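Multicopper oxidase (PDB 6VOW) probably oxidises phenolic or similar substrates in the manner of a laccase, passing electrons through bound copper ions to reduce dioxygen to water. Local coordinates at residues A[105-110]-A[136-141]; A[88-93]-A[114-119]; A[432-437]-A[450-455]. All blocks are in the same frame, centred on the assembly; numbering follows the deposited sequence.

Contact 1 of 3, residues A[105-110]-A[136-141]. With C2O (Cu-O-Cu linkage), chain B.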
# COMPACT_ATOMS: atom_id res chain seq x y z
N ASP A 105 -2.01 -15.63 0.91
CA ASP A 105 -1.63 -14.39 0.18
C ASP A 105 -2.82 -13.80 -0.59
O ASP A 105 -2.76 -12.66 -0.96
CB ASP A 105 -0.45 -14.61 -0.72
CG ASP A 105 0.22 -13.28 -1.21
OD1 ASP A 105 0.29 -12.26 -0.48
OD2 ASP A 105 0.72 -13.28 -2.36
N GLY A 106 -3.91 -14.53 -0.75
CA GLY A 106 -5.09 -13.96 -1.35
C GLY A 106 -4.99 -13.80 -2.86
O GLY A 106 -5.77 -13.10 -3.48
N VAL A 107 -4.05 -14.48 -3.47
CA VAL A 107 -3.97 -14.44 -4.90
C VAL A 107 -4.76 -15.61 -5.55
O VAL A 107 -4.50 -16.79 -5.26
CB VAL A 107 -2.50 -14.50 -5.32
CG1 VAL A 107 -2.44 -14.71 -6.81
CG2 VAL A 107 -1.80 -13.21 -4.89
N PRO A 108 -5.71 -15.30 -6.45
CA PRO A 108 -6.52 -16.39 -6.92
C PRO A 108 -5.66 -17.32 -7.69
O PRO A 108 -4.84 -16.86 -8.49
CB PRO A 108 -7.56 -15.70 -7.82
CG PRO A 108 -7.68 -14.31 -7.25
CD PRO A 108 -6.27 -13.99 -6.84
N TYR A 109 -5.80 -18.61 -7.38
CA TYR A 109 -5.18 -19.76 -8.06
C TYR A 109 -3.72 -19.98 -7.74
O TYR A 109 -3.09 -20.92 -8.26
CB TYR A 109 -5.48 -19.73 -9.57
CG TYR A 109 -6.97 -19.64 -9.85
CD1 TYR A 109 -7.81 -20.77 -9.74
CD2 TYR A 109 -7.54 -18.42 -10.26
CE1 TYR A 109 -9.18 -20.67 -10.01
CE2 TYR A 109 -8.88 -18.31 -10.53
CZ TYR A 109 -9.68 -19.43 -10.40
OH TYR A 109 -10.97 -19.27 -10.68
N VAL A 110 -3.18 -19.16 -6.86
CA VAL A 110 -1.83 -19.34 -6.33
C VAL A 110 -1.97 -19.57 -4.84
O VAL A 110 -1.40 -20.53 -4.34
CB VAL A 110 -0.99 -18.09 -6.66
CG1 VAL A 110 0.26 -17.96 -5.80
CG2 VAL A 110 -0.65 -18.09 -8.16
N HIS A 136 -6.63 -5.48 0.15
CA HIS A 136 -7.45 -5.24 -1.01
C HIS A 136 -7.55 -6.52 -1.79
O HIS A 136 -6.85 -7.44 -1.50
CB HIS A 136 -6.79 -4.15 -1.89
CG HIS A 136 -5.43 -4.52 -2.35
ND1 HIS A 136 -5.18 -5.39 -3.39
CD2 HIS A 136 -4.22 -4.13 -1.89
CE1 HIS A 136 -3.87 -5.52 -3.56
NE2 HIS A 136 -3.27 -4.73 -2.67
N PRO A 137 -8.46 -6.57 -2.76
CA PRO A 137 -8.59 -7.80 -3.54
C PRO A 137 -7.47 -7.97 -4.42
O PRO A 137 -6.73 -7.01 -4.66
CB PRO A 137 -9.86 -7.58 -4.37
CG PRO A 137 -10.63 -6.63 -3.54
CD PRO A 137 -9.63 -5.72 -2.94
N HIS A 138 -7.33 -9.19 -4.90
CA HIS A 138 -6.42 -9.49 -5.97
C HIS A 138 -7.11 -10.21 -7.13
O HIS A 138 -6.53 -11.05 -7.76
CB HIS A 138 -5.30 -10.31 -5.42
CG HIS A 138 -4.00 -9.86 -5.92
ND1 HIS A 138 -3.57 -10.17 -7.18
CD2 HIS A 138 -3.11 -9.00 -5.40
CE1 HIS A 138 -2.41 -9.59 -7.40
NE2 HIS A 138 -2.10 -8.90 -6.32
N GLU A 139 -8.36 -9.83 -7.36
CA GLU A 139 -9.23 -10.43 -8.32
C GLU A 139 -10.02 -9.27 -8.84
O GLU A 139 -10.51 -8.50 -8.04
CB GLU A 139 -10.19 -11.46 -7.67
CG GLU A 139 -11.22 -12.09 -8.63
CD GLU A 139 -10.92 -13.52 -9.12
OE1 GLU A 139 -11.89 -14.30 -9.36
OE2 GLU A 139 -9.75 -13.88 -9.30
N SER A 140 -10.16 -9.13 -10.16
CA SER A 140 -10.95 -8.01 -10.75
C SER A 140 -10.49 -6.69 -10.14
O SER A 140 -11.28 -5.88 -9.71
CB SER A 140 -12.47 -8.21 -10.48
OG SER A 140 -12.94 -9.50 -10.86
N SER A 141 -9.19 -6.49 -10.13
CA SER A 141 -8.57 -5.60 -9.23
C SER A 141 -8.93 -4.17 -9.51
O SER A 141 -9.43 -3.48 -8.63
CB SER A 141 -7.05 -5.83 -9.21
OG SER A 141 -6.69 -7.21 -8.91
CU2 C2O B . -1.32 -4.29 -2.83
CU3 C2O B . -0.33 -7.78 -5.66
O1 C2O B . -0.69 -5.96 -4.30
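Val107 sets its CG2 methyl over one face of the His138 imidazole. The methyl stands 4.2 Å from the ring centroid and 12° off the ring normal, which meets the definition of a CH-pi contact; CG1 is anti to the backbone N (chi1 170°), which leaves CG2 anti to the carbonyl carbon and over the ring. At the root of the histidine side chain, His138 CB rests 3.4 Å from Gly106 O. That carbonyl and His138 N both bond to the hydroxyl of Thr92, so one threonine ties the two loops together. His136 and His138 belong to a His-X-His pair of the kind that defines the trinuclear copper centre of multicopper oxidases, and here they serve two different coppers of the Cu-O-Cu unit. His136 NE2 binds CU2 at 2.0 Å, alongside His96 and His440, whereas His138 NE2 binds CU3 at 2.2 Å, with His393 and His438 completing the set. The other nitrogen of the first ring is also engaged: His136 ND1 donates to Pro137 O over 2.6 Å, with an N-H...O angle of 162°. This acceptor lies close to the imidazole plane, so the bond helps to fix the ring's rotation and leaves NE2 directed at the metal. Farther out, the Pro108 ring fits against the backbone and acid of the facing loop, its CD 3.1 Å from His138 O and its CG 2.9 Å from Glu139 OE2. Glu139 reaches the proline because its chain bends at chi2, which swings the carboxylate across the pyrrolidine.

Contact 2 of 3, residues A[88-93]-A[114-119]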
# COMPACT_ATOMS: atom_id res chain seq x y z
N ASP A 88 -21.34 -9.57 -5.67
CA ASP A 88 -22.00 -10.36 -6.65
C ASP A 88 -21.01 -11.04 -7.54
O ASP A 88 -21.42 -11.60 -8.49
CB ASP A 88 -23.10 -9.60 -7.37
CG ASP A 88 -22.61 -8.42 -8.22
OD1 ASP A 88 -21.40 -8.35 -8.66
OD2 ASP A 88 -23.50 -7.54 -8.44
N GLU A 89 -19.73 -11.01 -7.17
CA GLU A 89 -18.69 -11.73 -7.88
C GLU A 89 -17.51 -12.15 -6.98
O GLU A 89 -17.36 -11.66 -5.90
CB GLU A 89 -18.14 -10.87 -9.01
CG GLU A 89 -17.29 -9.71 -8.53
CD GLU A 89 -16.98 -8.74 -9.66
OE1 GLU A 89 -17.80 -8.55 -10.55
OE2 GLU A 89 -15.94 -8.18 -9.69
N PRO A 90 -16.66 -13.05 -7.50
CA PRO A 90 -15.59 -13.56 -6.66
C PRO A 90 -14.59 -12.49 -6.19
O PRO A 90 -14.41 -11.49 -6.84
CB PRO A 90 -14.90 -14.59 -7.57
CG PRO A 90 -15.88 -14.93 -8.65
CD PRO A 90 -16.71 -13.74 -8.83
N THR A 91 -13.96 -12.69 -5.05
CA THR A 91 -12.96 -11.75 -4.57
C THR A 91 -12.03 -12.53 -3.65
O THR A 91 -12.29 -13.67 -3.32
CB THR A 91 -13.65 -10.48 -3.99
OG1 THR A 91 -12.72 -9.44 -3.66
CG2 THR A 91 -14.50 -10.82 -2.84
N THR A 92 -10.90 -11.96 -3.35
CA THR A 92 -10.04 -12.47 -2.33
C THR A 92 -9.66 -11.20 -1.52
O THR A 92 -10.11 -10.08 -1.84
CB THR A 92 -8.73 -13.01 -2.90
OG1 THR A 92 -8.03 -11.93 -3.54
CG2 THR A 92 -8.94 -14.24 -3.86
N ILE A 93 -8.83 -11.41 -0.50
CA ILE A 93 -8.22 -10.30 0.27
C ILE A 93 -6.78 -10.61 0.29
O ILE A 93 -6.38 -11.68 0.74
CB ILE A 93 -8.73 -10.11 1.72
CG1 ILE A 93 -10.17 -9.66 1.65
CG2 ILE A 93 -7.96 -8.96 2.41
CD1 ILE A 93 -10.88 -9.59 3.01
N PRO A 114 -10.79 -18.15 -5.58
CA PRO A 114 -11.58 -16.97 -5.31
C PRO A 114 -12.68 -17.28 -4.33
O PRO A 114 -13.22 -18.37 -4.35
CB PRO A 114 -12.24 -16.66 -6.65
CG PRO A 114 -11.25 -17.18 -7.67
CD PRO A 114 -10.53 -18.32 -7.03
N VAL A 115 -13.03 -16.35 -3.49
CA VAL A 115 -14.08 -16.57 -2.59
C VAL A 115 -15.30 -16.15 -3.37
O VAL A 115 -15.40 -15.01 -3.77
CB VAL A 115 -13.94 -15.64 -1.37
CG1 VAL A 115 -15.18 -15.82 -0.48
CG2 VAL A 115 -12.59 -15.92 -0.66
N GLN A 116 -16.25 -17.07 -3.53
CA GLN A 116 -17.45 -16.89 -4.26
C GLN A 116 -18.42 -16.07 -3.49
O GLN A 116 -18.35 -16.04 -2.27
CB GLN A 116 -18.09 -18.26 -4.58
CG GLN A 116 -17.22 -19.17 -5.46
CD GLN A 116 -16.96 -18.53 -6.81
OE1 GLN A 116 -17.89 -18.03 -7.43
NE2 GLN A 116 -15.67 -18.50 -7.28
N PRO A 117 -19.36 -15.42 -4.19
CA PRO A 117 -20.42 -14.73 -3.54
C PRO A 117 -21.11 -15.57 -2.51
O PRO A 117 -21.35 -16.70 -2.76
CB PRO A 117 -21.37 -14.43 -4.70
CG PRO A 117 -20.45 -14.22 -5.85
CD PRO A 117 -19.50 -15.33 -5.66
N GLY A 118 -21.37 -15.01 -1.33
CA GLY A 118 -22.05 -15.72 -0.23
C GLY A 118 -21.25 -16.69 0.60
O GLY A 118 -21.78 -17.20 1.60
N GLU A 119 -19.99 -16.95 0.18
CA GLU A 119 -19.06 -17.82 0.87
C GLU A 119 -18.18 -16.95 1.82
O GLU A 119 -18.40 -15.74 1.91
CB GLU A 119 -18.13 -18.53 -0.15
CG GLU A 119 -18.68 -19.62 -1.09
CD GLU A 119 -17.54 -20.30 -1.92
OE1 GLU A 119 -16.32 -19.89 -1.83
OE2 GLU A 119 -17.85 -21.26 -2.69
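Two backbone hydrogen bonds join Thr91 and Val115 reciprocally. Val115 N donates to Thr91 O over 2.8 Å, and Thr91 N donates to Val115 O over 3.0 Å. A weaker polar contact extends the pairing, for Pro90 CA approaches the same Val115 O to 3.2 Å with a C-H...O angle of 138°. Asn85 ND2 is a further donor to this carbonyl, so several groups converge on one oxygen. The pattern is a single antiparallel bridge of the hydrogen-bonded type between two connecting loops of the N-terminal cupredoxin-like domain, one leading into strand 94-96 and the other into strand 120-126. Beyond the bridge, residues Gln116 to Glu119 form a type II turn, with Gly118 at the third position, where its positive phi of 79° suits glycine. Apolar packing is dominated by prolines. Pro90 CB and Pro114 CB meet at 3.5 Å, tighter than usual for two carbons. A ring-on-backbone contact is separate from this: Pro117 packs its ring against the main chain at Asp88 and Glu89, with Pro117 CG 3.5 Å from Glu89 N. The Gln116 side chain, bent at chi2 (-62°), folds back so that NE2 comes 3.8 Å from Pro90 CG and its amide crosses the pyrrolidine at a slant. Replacing Gln116 with an alanine would probably leave this flank of the Pro90 ring without its amide cover. On the Thr92 side, the CG2 methyl touches Pro114 CA at 4.1 Å.

Contact 3 of 3, residues A[432-437]-A[450-455]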
# COMPACT_ATOMS: atom_id res chain seq x y z
N PRO A 432 8.58 -19.46 1.19
CA PRO A 432 8.39 -20.28 0.02
C PRO A 432 6.98 -20.11 -0.56
O PRO A 432 5.99 -19.86 0.16
CB PRO A 432 8.64 -21.71 0.54
CG PRO A 432 8.14 -21.65 1.94
CD PRO A 432 8.58 -20.29 2.41
N GLY A 433 6.93 -20.18 -1.89
CA GLY A 433 5.72 -20.01 -2.63
C GLY A 433 5.97 -19.43 -3.99
O GLY A 433 7.07 -19.52 -4.50
N VAL A 434 4.91 -18.85 -4.54
CA VAL A 434 4.93 -18.22 -5.82
C VAL A 434 4.37 -16.87 -5.59
O VAL A 434 3.22 -16.72 -5.35
CB VAL A 434 4.09 -18.99 -6.88
CG1 VAL A 434 4.20 -18.26 -8.23
CG2 VAL A 434 4.58 -20.44 -7.03
N TRP A 435 5.21 -15.86 -5.65
CA TRP A 435 4.79 -14.51 -5.26
C TRP A 435 4.70 -13.57 -6.45
O TRP A 435 5.66 -13.41 -7.21
CB TRP A 435 5.83 -13.92 -4.32
CG TRP A 435 6.09 -14.86 -3.31
CD1 TRP A 435 7.10 -15.77 -3.29
CD2 TRP A 435 5.27 -15.14 -2.21
NE1 TRP A 435 6.98 -16.58 -2.20
CE2 TRP A 435 5.85 -16.21 -1.51
CE3 TRP A 435 4.11 -14.58 -1.72
CZ2 TRP A 435 5.33 -16.69 -0.31
CZ3 TRP A 435 3.59 -15.10 -0.51
CH2 TRP A 435 4.21 -16.13 0.17
N MET A 436 3.57 -12.92 -6.55
CA MET A 436 3.37 -11.87 -7.54
C MET A 436 4.31 -10.69 -7.33
O MET A 436 4.61 -10.24 -6.21
CB MET A 436 1.93 -11.32 -7.54
CG MET A 436 0.82 -12.36 -7.73
SD MET A 436 1.05 -13.42 -9.20
CE MET A 436 2.21 -14.68 -8.62
N PHE A 437 4.69 -10.17 -8.48
CA PHE A 437 5.65 -9.12 -8.61
C PHE A 437 5.14 -8.22 -9.70
O PHE A 437 5.05 -8.62 -10.83
CB PHE A 437 6.94 -9.73 -9.00
CG PHE A 437 8.04 -8.78 -9.15
CD1 PHE A 437 8.29 -7.81 -8.21
CD2 PHE A 437 8.93 -8.93 -10.21
CE1 PHE A 437 9.37 -6.96 -8.35
CE2 PHE A 437 10.03 -8.10 -10.35
CZ PHE A 437 10.25 -7.11 -9.40
N MET A 450 3.12 -7.61 -14.62
CA MET A 450 3.09 -8.51 -13.52
C MET A 450 3.83 -9.76 -13.90
O MET A 450 3.84 -10.20 -15.07
CB MET A 450 1.69 -8.80 -13.07
CG MET A 450 1.53 -9.91 -12.06
SD MET A 450 0.06 -9.68 -11.04
CE MET A 450 -1.34 -10.20 -12.03
N ALA A 451 4.50 -10.31 -12.91
CA ALA A 451 5.10 -11.58 -13.08
C ALA A 451 5.01 -12.32 -11.76
O ALA A 451 4.49 -11.82 -10.76
CB ALA A 451 6.52 -11.38 -13.49
N ALA A 452 5.46 -13.55 -11.79
CA ALA A 452 5.45 -14.39 -10.64
C ALA A 452 6.89 -14.88 -10.40
O ALA A 452 7.62 -15.24 -11.35
CB ALA A 452 4.48 -15.54 -10.86
N ILE A 453 7.31 -14.81 -9.14
CA ILE A 453 8.64 -15.27 -8.71
C ILE A 453 8.40 -16.43 -7.77
O ILE A 453 7.78 -16.24 -6.70
CB ILE A 453 9.40 -14.18 -7.98
CG1 ILE A 453 9.77 -13.07 -8.99
CG2 ILE A 453 10.63 -14.77 -7.28
CD1 ILE A 453 10.08 -11.77 -8.33
N GLU A 454 8.86 -17.62 -8.17
CA GLU A 454 8.73 -18.83 -7.35
C GLU A 454 9.90 -18.87 -6.34
O GLU A 454 11.08 -18.75 -6.76
CB GLU A 454 8.71 -20.09 -8.22
CG GLU A 454 8.45 -21.36 -7.40
CD GLU A 454 8.32 -22.62 -8.21
OE1 GLU A 454 7.78 -22.57 -9.32
OE2 GLU A 454 8.72 -23.68 -7.68
N VAL A 455 9.56 -18.94 -5.05
CA VAL A 455 10.46 -19.28 -3.94
C VAL A 455 10.16 -20.74 -3.62
O VAL A 455 9.25 -21.05 -2.86
CB VAL A 455 10.25 -18.44 -2.66
CG1 VAL A 455 11.36 -18.74 -1.61
CG2 VAL A 455 10.34 -16.98 -2.95
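Phe437 and Ile453 meet on one face of the strand pair, where Ile453 CD1 lies 3.6 Å from Phe437 CD2. With CG anti to the backbone N (chi1 -179°), the phenyl group extends toward Ile453, and Phe327 meets it edge-to-face from outside the pair. Trp435 lies on this face too; Val455 CG2 approaches the edge of its indole, 3.5 Å from Trp435 NE1. The other face carries Val434, Met436 and Ala452. Bends at chi2 and chi3 curl the Met436 chain so that its CE methyl comes 3.3 Å from Ala452 CB, closer than carbons usually pack, and Val434 CG1 reaches the same Ala452 CB at 3.8 Å. These strands form an antiparallel pair, their directions 151° apart, in the C-terminal cupredoxin-like domain, and the chain between them passes the copper ligands His438, Cys439, His440 and His444. Three reciprocal pairs of backbone bonds set the register. The central one is notably straight: Trp435 N donates to Ile453 O over 2.8 Å at 174°, answered by Ile453 N to Trp435 O. Phe437 pairs with Ala451 in the same way, and Gly433 with Val455. In the last pair Gly433 N reaches Val455 O over 2.7 Å, and Gly433, which has no side chain, sits close to Trp435 CZ2. At the polar margin, the aliphatic CG of Glu454 packs 4.0 Å from Val434 CG2.

Along the chain the segments of contacts 1 and 2 alternate, and contact 3 follows near the C-terminus. Contacts 1 and 2 join connecting loops around strands 94-96, 120-126 and 131-136 of the N-terminal copper-oxidase region, their centres about 10 Å apart; the two touch through Thr92. Contact 3 belongs to a sheet in the C-terminal region, with its centre about 13 Å from that of contact 1 and 23 Å from that of contact 2. Contact 1 bridges the two regions: Val107 packs on Met436, and Val110 on Val434. The trinuclear site draws histidines from both regions, His94, His96, His136 and His138 with His391, His393, His438 and His440, the interdomain arrangement known from laccases.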